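Local coordinates for THUMP domain-containing protein (Pyrococcus horikoshii, PDB 1VBK) that probably binds ATP and RNA as a THUMP-domain relative of the thiamine-biosynthesis protein ThiI, although its precise function is not established, at residues E271-E274 / I275-F279. Residues are numbered along the deposited sequence; the frame is centred on the assembly and turned at random.
Sequences EVSE and ITEDF
The first turn of helix 273-281 is built where Val272, at the N-cap position, gives its carbonyl O to Thr276 N (3.1 Å), the donor N lying in the carbonyl plane, and more weakly to Ile275 N. Val272 also meets Ile275 through side chains, its CB 3.6 Å from Ile275 CD1. One residue on, Ser273 O is gripped twice: Glu277 N reaches it nearly along the C=O axis at 2.7 Å, while Thr276 OG1 comes in from the side, tilted 30° out of the carbonyl plane, at 2.8 Å. A chi1 of 54° tucks Thr276 OG1 in over its own backbone, back toward Ser273 in the same turn; a water bridges the same hydroxyl to Glu271 O. A second water links Ser273 OG, also bonded to Asn269, with Glu277 OE1. The helix is the connection in the beta-alpha-beta unit that joins strands 258-260 and 286-287, neighbours in the parallel sheet. Further round the helix, Glu274 and Asp278 extend in a common direction, their carboxylate planes turned 66° apart. Glu274 OE2 and Asp278 OD1, 4.7 Å apart, share a salt-bridge partner in Lys261, which probably offsets their mutual repulsion; Tyr288 OH also bonds to Asp278 OD1. Were Asp278 shortened to an alanine, Tyr288 OH would probably lose this acceptor and Lys261 one of the carboxylates it bridges.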
# COMPACT_ATOMS: atom_id res chain seq x y z
N GLU A 271 -20.52 19.88 -10.81
CA GLU A 271 -19.25 20.15 -10.16
C GLU A 271 -18.62 18.91 -9.54
O GLU A 271 -17.51 18.98 -9.00
CB GLU A 271 -19.41 21.27 -9.14
CG GLU A 271 -19.50 22.64 -9.78
CD GLU A 271 -18.23 23.00 -10.53
OE1 GLU A 271 -17.21 23.27 -9.86
OE2 GLU A 271 -18.25 23.00 -11.78
N VAL A 272 -19.31 17.78 -9.63
CA VAL A 272 -18.84 16.52 -9.06
C VAL A 272 -18.24 16.79 -7.68
O VAL A 272 -17.16 16.32 -7.35
CB VAL A 272 -17.82 15.77 -9.95
CG1 VAL A 272 -18.47 15.38 -11.26
CG2 VAL A 272 -16.59 16.63 -10.21
N SER A 273 -18.98 17.56 -6.88
CA SER A 273 -18.55 17.92 -5.54
C SER A 273 -18.21 16.69 -4.71
O SER A 273 -17.26 16.71 -3.93
CB SER A 273 -19.64 18.74 -4.85
OG SER A 273 -20.86 18.01 -4.83
N GLU A 274 -18.97 15.62 -4.88
CA GLU A 274 -18.69 14.41 -4.11
C GLU A 274 -17.31 13.87 -4.47
O GLU A 274 -16.61 13.33 -3.61
CB GLU A 274 -19.76 13.34 -4.36
CG GLU A 274 -19.42 11.99 -3.74
CD GLU A 274 -20.64 11.17 -3.39
OE1 GLU A 274 -21.69 11.34 -4.06
OE2 GLU A 274 -20.56 10.35 -2.46
N ILE A 275 -16.90 14.04 -5.72
CA ILE A 275 -15.59 13.57 -6.15
C ILE A 275 -14.48 14.45 -5.56
O ILE A 275 -13.47 13.94 -5.07
CB ILE A 275 -15.47 13.56 -7.70
CG1 ILE A 275 -16.37 12.46 -8.27
CG2 ILE A 275 -14.03 13.33 -8.12
CD1 ILE A 275 -16.43 12.44 -9.79
N THR A 276 -14.66 15.76 -5.60
CA THR A 276 -13.68 16.69 -5.06
C THR A 276 -13.62 16.57 -3.53
O THR A 276 -12.55 16.65 -2.93
CB THR A 276 -14.00 18.14 -5.46
OG1 THR A 276 -15.35 18.45 -5.07
CG2 THR A 276 -13.87 18.31 -6.97
N GLU A 277 -14.79 16.37 -2.92
CA GLU A 277 -14.88 16.21 -1.47
C GLU A 277 -14.17 14.91 -1.08
O GLU A 277 -13.41 14.88 -0.11
CB GLU A 277 -16.35 16.18 -1.04
CG GLU A 277 -16.99 17.56 -0.93
CD GLU A 277 -18.51 17.51 -0.98
OE1 GLU A 277 -19.09 16.48 -0.56
OE2 GLU A 277 -19.13 18.50 -1.42
N ASP A 278 -14.43 13.85 -1.85
CA ASP A 278 -13.81 12.54 -1.62
C ASP A 278 -12.30 12.68 -1.67
O ASP A 278 -11.58 12.11 -0.85
CB ASP A 278 -14.24 11.54 -2.70
CG ASP A 278 -15.51 10.81 -2.35
OD1 ASP A 278 -15.97 10.00 -3.19
OD2 ASP A 278 -16.05 11.02 -1.25
N PHE A 279 -11.83 13.44 -2.65
CA PHE A 279 -10.41 13.65 -2.81
C PHE A 279 -9.79 14.27 -1.56
O PHE A 279 -8.63 14.01 -1.23
CB PHE A 279 -10.15 14.56 -4.01
CG PHE A 279 -8.70 14.84 -4.24
CD1 PHE A 279 -7.89 13.90 -4.86
CD2 PHE A 279 -8.13 16.03 -3.79
CE1 PHE A 279 -6.53 14.13 -5.03
CE2 PHE A 279 -6.76 16.27 -3.96
CZ PHE A 279 -5.96 15.31 -4.58
O HOH W 1 -16.29 20.40 -6.81
O HOH W 2 -21.38 16.29 -2.33